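Local coordinates for lipoteichoic acid primase (PDB 4UOP), which belongs to the sulfatase family, serving as the extracellular catalytic domain of a bacterial lipoteichoic acid primase, and holds a magnesium ion in its metal site, at residues N156-Y161 with D173-R178; G188-D193 with I219-H224; N368-E373 with G380-N385. One frame throughout, in Å; residues are numbered along the deposited sequence.

Contact 1 (N156-Y161 with D173-R178)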
# COMPACT_ATOMS: atom_id res chain seq x y z
N ASN B 156 12.69 -1.09 -19.96
CA ASN B 156 11.38 -1.75 -19.97
C ASN B 156 10.28 -0.88 -20.61
O ASN B 156 10.50 0.29 -20.93
CB ASN B 156 10.97 -2.12 -18.55
CG ASN B 156 10.22 -3.44 -18.48
OD1 ASN B 156 9.72 -3.96 -19.49
ND2 ASN B 156 10.11 -3.98 -17.27
N ASP B 157 9.11 -1.47 -20.81
CA ASP B 157 7.99 -0.78 -21.45
C ASP B 157 7.41 0.30 -20.53
O ASP B 157 7.18 0.07 -19.36
CB ASP B 157 6.90 -1.77 -21.84
CG ASP B 157 7.35 -2.75 -22.93
OD1 ASP B 157 7.47 -2.33 -24.11
OD2 ASP B 157 7.58 -3.94 -22.63
N ALA B 158 7.16 1.48 -21.09
CA ALA B 158 6.73 2.64 -20.31
C ALA B 158 5.28 2.55 -19.83
O ALA B 158 4.86 3.38 -19.01
CB ALA B 158 6.92 3.92 -21.11
N SER B 159 4.52 1.56 -20.29
CA SER B 159 3.22 1.27 -19.65
C SER B 159 3.36 0.91 -18.15
O SER B 159 2.43 1.14 -17.38
CB SER B 159 2.49 0.14 -20.39
OG SER B 159 3.26 -1.04 -20.39
N PHE B 160 4.50 0.34 -17.75
CA PHE B 160 4.74 -0.01 -16.34
C PHE B 160 4.61 1.21 -15.43
O PHE B 160 5.25 2.25 -15.66
CB PHE B 160 6.15 -0.57 -16.11
CG PHE B 160 6.28 -2.06 -16.17
CD1 PHE B 160 6.59 -2.69 -17.38
CD2 PHE B 160 6.23 -2.83 -15.02
CE1 PHE B 160 6.78 -4.06 -17.44
CE2 PHE B 160 6.43 -4.20 -15.07
CZ PHE B 160 6.70 -4.82 -16.29
N TYR B 161 3.80 1.06 -14.38
CA TYR B 161 3.56 2.12 -13.40
C TYR B 161 3.03 3.42 -14.01
O TYR B 161 3.19 4.49 -13.41
CB TYR B 161 4.82 2.42 -12.58
CG TYR B 161 5.62 1.20 -12.16
CD1 TYR B 161 5.00 0.13 -11.52
CD2 TYR B 161 6.98 1.12 -12.42
CE1 TYR B 161 5.73 -0.99 -11.14
CE2 TYR B 161 7.72 0.00 -12.04
CZ TYR B 161 7.09 -1.05 -11.41
OH TYR B 161 7.85 -2.15 -11.03
N ASP B 173 10.70 16.22 -21.61
CA ASP B 173 10.53 16.42 -23.06
C ASP B 173 10.33 15.09 -23.79
O ASP B 173 9.53 14.98 -24.73
CB ASP B 173 11.74 17.13 -23.67
CG ASP B 173 11.82 18.58 -23.28
OD1 ASP B 173 10.79 19.27 -23.33
OD2 ASP B 173 12.92 19.04 -22.94
N LYS B 174 11.10 14.08 -23.36
CA LYS B 174 11.06 12.75 -23.97
C LYS B 174 11.29 11.66 -22.95
O LYS B 174 11.96 11.89 -21.94
CB LYS B 174 12.18 12.59 -25.01
CG LYS B 174 12.04 13.43 -26.24
CD LYS B 174 13.14 13.09 -27.22
CE LYS B 174 13.07 13.99 -28.44
NZ LYS B 174 14.26 13.80 -29.29
N PHE B 175 10.78 10.47 -23.23
CA PHE B 175 11.22 9.28 -22.52
C PHE B 175 11.57 8.22 -23.54
O PHE B 175 10.92 8.09 -24.58
CB PHE B 175 10.19 8.78 -21.50
CG PHE B 175 8.88 8.39 -22.09
CD1 PHE B 175 8.68 7.10 -22.57
CD2 PHE B 175 7.83 9.29 -22.15
CE1 PHE B 175 7.47 6.73 -23.13
CE2 PHE B 175 6.61 8.93 -22.72
CZ PHE B 175 6.44 7.64 -23.19
N TYR B 176 12.63 7.49 -23.24
CA TYR B 176 13.11 6.41 -24.10
C TYR B 176 12.84 5.11 -23.36
O TYR B 176 13.36 4.90 -22.26
CB TYR B 176 14.60 6.56 -24.33
CG TYR B 176 15.02 7.80 -25.09
CD1 TYR B 176 15.12 9.03 -24.45
CD2 TYR B 176 15.34 7.73 -26.45
CE1 TYR B 176 15.52 10.16 -25.15
CE2 TYR B 176 15.75 8.85 -27.15
CZ TYR B 176 15.82 10.07 -26.49
OH TYR B 176 16.23 11.18 -27.18
N ASP B 177 12.03 4.24 -23.95
CA ASP B 177 11.61 3.01 -23.29
C ASP B 177 12.01 1.79 -24.13
O ASP B 177 12.83 1.89 -25.05
CB ASP B 177 10.11 3.06 -22.96
CG ASP B 177 9.22 2.71 -24.14
OD1 ASP B 177 9.65 2.88 -25.30
OD2 ASP B 177 8.08 2.25 -23.90
N ARG B 178 11.43 0.64 -23.82
CA ARG B 178 11.81 -0.60 -24.51
C ARG B 178 11.85 -0.47 -26.04
O ARG B 178 12.76 -0.98 -26.66
CB ARG B 178 10.90 -1.74 -24.11
CG ARG B 178 11.48 -3.09 -24.53
CD ARG B 178 10.53 -4.22 -24.21
NE ARG B 178 11.26 -5.48 -24.11
CZ ARG B 178 11.47 -6.16 -22.98
NH1 ARG B 178 11.00 -5.72 -21.81
NH2 ARG B 178 12.16 -7.29 -23.03
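Ala158 and Arg178 each give a backbone N-H to the opposite segment where the loop after strand 149-153 meets the end of its parallel neighbour 174-176, the two joined through helix 163-169 in a beta-alpha-beta crossover. Ala158 N reaches Asp177 OD2 at 3.1 Å, meeting the anti lone pair of the carboxylate, while Arg178 N bonds to Asn156 O, also at 3.1 Å. Asp177 is the N-cap of helix 178-181. With chi1 at 81° its CG sits between backbone N and carbonyl carbon, which lets OD2 hold the loop while OD1 stays with the helix start and pairs with Lys179. Beside it, the CB of Ala158 packs obliquely on the Phe175 ring, 3.5 Å from CE1.

The Arg178 chain runs extended past the Asp157 carboxylate, whose OD2 lies 3.4 Å from CD and makes a long salt bridge of 3.9 Å to NH1; carboxylate and guanidinium planes differ by 17°. In the loop, Asp157 N bonds to Asn156 OD1 at 2.9 Å, and that same OD1 lies at the guanidinium edge, in its plane, 3.2 Å from Arg178 NH1. Outside the segments, Arg178 NE pairs with Asp183 and Arg178 NH1 bonds to Phe189 O.

Contact 2 (G188-D193 with I219-H224)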
# COMPACT_ATOMS: atom_id res chain seq x y z
N GLY B 188 17.08 -10.51 -17.15
CA GLY B 188 15.77 -10.47 -16.53
C GLY B 188 14.71 -10.31 -17.61
O GLY B 188 14.59 -11.17 -18.48
N PHE B 189 13.96 -9.21 -17.57
CA PHE B 189 12.84 -9.02 -18.50
C PHE B 189 13.04 -7.90 -19.51
O PHE B 189 12.12 -7.60 -20.27
CB PHE B 189 11.54 -8.76 -17.73
CG PHE B 189 10.90 -9.98 -17.14
CD1 PHE B 189 10.17 -10.86 -17.94
CD2 PHE B 189 11.00 -10.23 -15.78
CE1 PHE B 189 9.57 -11.98 -17.40
CE2 PHE B 189 10.40 -11.35 -15.24
CZ PHE B 189 9.68 -12.22 -16.04
N SER B 190 14.22 -7.28 -19.55
CA SER B 190 14.45 -6.20 -20.50
C SER B 190 15.95 -6.04 -20.79
O SER B 190 16.80 -6.66 -20.13
CB SER B 190 13.78 -4.91 -20.01
OG SER B 190 14.41 -4.39 -18.87
N PRO B 191 16.29 -5.22 -21.80
CA PRO B 191 17.70 -5.11 -22.13
C PRO B 191 18.58 -4.72 -20.94
O PRO B 191 18.13 -4.00 -20.03
CB PRO B 191 17.72 -4.05 -23.24
CG PRO B 191 16.38 -4.20 -23.90
CD PRO B 191 15.43 -4.61 -22.82
N SER B 192 19.81 -5.20 -20.97
CA SER B 192 20.74 -5.07 -19.87
C SER B 192 21.10 -3.61 -19.60
O SER B 192 20.88 -2.75 -20.46
CB SER B 192 22.01 -5.84 -20.19
OG SER B 192 22.68 -5.26 -21.29
N ASP B 193 21.65 -3.36 -18.42
CA ASP B 193 22.23 -2.05 -18.12
C ASP B 193 23.30 -1.67 -19.16
O ASP B 193 23.46 -0.50 -19.45
CB ASP B 193 22.87 -2.02 -16.72
CG ASP B 193 21.85 -2.09 -15.59
OD1 ASP B 193 20.62 -2.05 -15.83
OD2 ASP B 193 22.31 -2.17 -14.44
N ILE B 219 17.35 4.95 -15.47
CA ILE B 219 16.83 4.06 -14.46
C ILE B 219 17.37 2.67 -14.81
O ILE B 219 17.00 2.14 -15.78
CB ILE B 219 15.29 4.01 -14.48
CG1 ILE B 219 14.73 5.43 -14.50
CG2 ILE B 219 14.73 3.29 -13.29
CD1 ILE B 219 15.01 6.15 -13.25
N SER B 220 18.25 2.13 -13.97
CA SER B 220 18.84 0.82 -14.19
C SER B 220 17.87 -0.30 -13.88
O SER B 220 16.85 -0.04 -13.31
CB SER B 220 20.12 0.65 -13.39
OG SER B 220 19.84 0.26 -12.12
N VAL B 221 18.15 -1.52 -14.33
CA VAL B 221 17.22 -2.59 -14.09
C VAL B 221 17.82 -3.97 -13.88
O VAL B 221 17.16 -4.80 -13.41
CB VAL B 221 16.11 -2.63 -15.16
CG1 VAL B 221 16.59 -3.34 -16.37
CG2 VAL B 221 14.86 -3.29 -14.64
N SER B 222 19.06 -4.15 -14.25
CA SER B 222 19.65 -5.48 -14.25
C SER B 222 19.76 -6.09 -12.85
O SER B 222 19.83 -7.28 -12.70
CB SER B 222 21.00 -5.51 -14.97
OG SER B 222 20.83 -5.29 -16.32
N SER B 223 19.86 -5.24 -11.85
CA SER B 223 19.91 -5.70 -10.47
C SER B 223 18.52 -5.76 -9.79
O SER B 223 18.43 -5.79 -8.55
CB SER B 223 20.92 -4.87 -9.67
OG SER B 223 20.70 -3.47 -9.85
N HIS B 224 17.45 -5.82 -10.58
CA HIS B 224 16.10 -6.09 -10.05
C HIS B 224 16.03 -7.57 -9.66
O HIS B 224 16.67 -8.41 -10.32
CB HIS B 224 15.04 -5.81 -11.12
CG HIS B 224 13.66 -5.55 -10.57
ND1 HIS B 224 12.83 -6.55 -10.13
CD2 HIS B 224 12.99 -4.39 -10.40
CE1 HIS B 224 11.68 -6.02 -9.72
NE2 HIS B 224 11.76 -4.70 -9.87
O HOH W 1 18.37 -5.81 -17.51
O HOH W 2 20.64 -2.32 -12.23
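Asp193 and Ser222 turn alike about their first torsions (chi1 -69° and -68°): Asp193 CG and Ser222 OG each lie anti to their own carbonyl carbon, beside the backbone N, and this brings each side chain against the other's backbone N-H. Asp193 N donates to Ser222 OG at 3.0 Å, and Ser222 N answers with a bond of 3.1 Å to Asp193 OD1. The same OD1 takes Val221 N at 2.9 Å in a straight bond, 179° at the hydrogen. Val221 N uses the syn lone pair, whereas Ser222 N comes from above the carboxylate plane, so two N-H groups grip one buried oxygen and should stabilise its negative charge.

The paired residues lie at the start of helix 193-209, with Ser192 as its N-cap, and in the type I turn Val221-His224 that follows strand 214-219, an inner strand, between 149-153 and 59-65, of the alpha/beta sheet of this sulfatase-family domain. Ser192 OG has partners of its own in Asp185 and Val195 N, and helix 246-271 lies against the junction through Tyr256 and Ala257.

One water donates to Asp193 OD2 at 2.8 Å and to Ser223 OG, and is also hydrogen-bonded to Ser220 OG. Ser220 OG and Ser223 OG further bond to the backbone N and O of Glu66, a ligand of the magnesium ion, so this loop forms a second shell behind that ligand. A second water, 2.8 Å from Ser222 OG, probably links that hydroxyl with Pro191 O. Val221 CG1 rests 3.5 Å from Ser190 OG, a hydroxyl whose hydrogen-bond partner is Thr155 OG1.

Contact 3 (N368-E373 with G380-N385)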
# COMPACT_ATOMS: atom_id res chain seq x y z
N ASN B 368 20.52 19.94 10.11
CA ASN B 368 19.57 19.26 10.98
C ASN B 368 18.42 18.65 10.20
O ASN B 368 17.30 18.54 10.69
CB ASN B 368 19.05 20.22 12.08
CG ASN B 368 18.41 21.48 11.51
OD1 ASN B 368 18.62 21.85 10.35
ND2 ASN B 368 17.63 22.18 12.34
N ASN B 369 18.68 18.24 8.96
CA ASN B 369 17.64 17.64 8.13
C ASN B 369 17.17 16.31 8.73
O ASN B 369 17.89 15.67 9.50
CB ASN B 369 18.12 17.47 6.69
CG ASN B 369 17.01 17.12 5.73
OD1 ASN B 369 15.88 17.56 5.87
ND2 ASN B 369 17.34 16.32 4.73
N TYR B 370 15.93 15.94 8.44
CA TYR B 370 15.42 14.63 8.83
C TYR B 370 14.50 14.13 7.73
O TYR B 370 14.09 14.89 6.87
CB TYR B 370 14.69 14.70 10.18
CG TYR B 370 13.51 15.61 10.21
CD1 TYR B 370 13.67 16.98 10.43
CD2 TYR B 370 12.23 15.13 10.02
CE1 TYR B 370 12.60 17.83 10.43
CE2 TYR B 370 11.13 15.98 10.03
CZ TYR B 370 11.33 17.33 10.25
OH TYR B 370 10.27 18.19 10.28
N VAL B 371 14.21 12.83 7.75
CA VAL B 371 13.47 12.20 6.67
C VAL B 371 12.26 11.44 7.20
O VAL B 371 12.43 10.36 7.79
CB VAL B 371 14.37 11.22 5.89
CG1 VAL B 371 13.62 10.68 4.69
CG2 VAL B 371 15.66 11.90 5.45
N PRO B 372 11.04 11.99 7.00
CA PRO B 372 9.82 11.27 7.31
C PRO B 372 9.66 9.99 6.47
O PRO B 372 10.03 9.99 5.30
CB PRO B 372 8.72 12.27 6.96
CG PRO B 372 9.38 13.60 7.10
CD PRO B 372 10.76 13.38 6.57
N GLU B 373 9.08 8.95 7.07
CA GLU B 373 8.81 7.70 6.37
C GLU B 373 7.36 7.29 6.56
O GLU B 373 6.73 7.69 7.53
CB GLU B 373 9.73 6.61 6.91
CG GLU B 373 11.21 6.89 6.67
CD GLU B 373 11.64 6.71 5.23
OE1 GLU B 373 10.89 6.13 4.43
OE2 GLU B 373 12.76 7.15 4.90
N GLY B 380 4.50 9.66 10.92
CA GLY B 380 5.19 10.34 12.00
C GLY B 380 6.54 9.71 12.31
O GLY B 380 7.31 10.26 13.11
N SER B 381 6.83 8.55 11.72
CA SER B 381 8.15 7.97 11.79
C SER B 381 9.13 8.83 11.01
O SER B 381 8.78 9.36 9.96
CB SER B 381 8.15 6.58 11.16
OG SER B 381 7.32 5.68 11.84
N TYR B 382 10.37 8.93 11.50
CA TYR B 382 11.41 9.69 10.79
C TYR B 382 12.82 9.28 11.19
O TYR B 382 13.05 8.74 12.29
CB TYR B 382 11.22 11.20 11.00
CG TYR B 382 11.35 11.63 12.42
CD1 TYR B 382 12.58 11.91 12.97
CD2 TYR B 382 10.23 11.75 13.25
CE1 TYR B 382 12.72 12.30 14.28
CE2 TYR B 382 10.35 12.14 14.57
CZ TYR B 382 11.60 12.42 15.08
OH TYR B 382 11.76 12.80 16.39
N PHE B 383 13.77 9.58 10.31
CA PHE B 383 15.20 9.38 10.54
C PHE B 383 15.92 10.71 10.65
O PHE B 383 15.72 11.57 9.81
CB PHE B 383 15.85 8.63 9.38
CG PHE B 383 15.23 7.32 9.05
CD1 PHE B 383 15.01 6.36 10.01
CD2 PHE B 383 14.92 7.00 7.73
CE1 PHE B 383 14.46 5.13 9.68
CE2 PHE B 383 14.39 5.78 7.39
CZ PHE B 383 14.15 4.84 8.37
N THR B 384 16.78 10.88 11.66
CA THR B 384 17.67 12.05 11.73
C THR B 384 19.11 11.60 11.49
O THR B 384 19.35 10.45 11.14
CB THR B 384 17.56 12.79 13.08
OG1 THR B 384 18.32 12.11 14.08
CG2 THR B 384 16.13 12.93 13.51
N ASN B 385 20.08 12.50 11.71
CA ASN B 385 21.48 12.09 11.65
C ASN B 385 22.00 11.29 12.86
O ASN B 385 23.11 10.76 12.81
CB ASN B 385 22.41 13.28 11.39
CG ASN B 385 22.35 14.33 12.49
OD1 ASN B 385 22.15 14.03 13.65
ND2 ASN B 385 22.52 15.58 12.10
O HOH W 3 19.26 15.39 11.74
O HOH W 4 6.32 10.12 8.94
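Strands 371-373 and 381-383 run antiparallel, with Val371 and Phe383 as a hydrogen-bonded pair (Val371 N to Phe383 O 2.8 Å, Phe383 N to Val371 O 3.0 Å) and Pro372 opposite Tyr382 as a non-hydrogen-bonded one, where no cross-strand N-H bond is made, so the missing N-H of Pro372 costs none. Glu373 N adds a bond of 2.9 Å to Ser381 O.

On the Pro372-Tyr382 face, Tyr370 turns the edge of its ring to the face of Tyr382 in a T-shaped pair, centroids 5.8 Å apart and planes at 67°. Helix 412-433 covers this side, and the Tyr382 hydroxyl bonds to Val414 O and Tyr387. On the face of Val371 and Phe383, Glu373 bends at chi2 (-74°) and crosses Phe383 at about a right angle, meeting its ring obliquely: Glu373 CG lies 3.4 Å and OE2 3.3 Å from Phe383 CE2. The Phe383 ring also stacks with Phe100, tying the hairpin to the main sheet.

At the turn end, a water donates to Glu373 O and Ser381 O and accepts from Gly380 N. This is a beta hairpin opening a five-stranded antiparallel meander backed by a helix, much like the small C-terminal sheet found in sulfatases.

In the fold
Contacts 1 and 2 have centres about 13 Å apart and touch directly: the Arg178-Phe189 bond joins them at 2.7 Å (NH1 to O), and Arg178 packs on Ser190. Each uses a loop that follows a strand of the large mixed sheet, 156-161 after 149-153 and 219-224 after 214-219, on the side where the magnesium ion is bound by Glu66, Thr108, Asp284 and His285. The side chain of Val221 is about 8 Å from the ion and that of Asn156 about 11 Å. Contact 3 lies on the opposite side of the chain's centre, about 32 Å from contact 1 and about 31 Å from contact 2 between centres, in the separate antiparallel sheet.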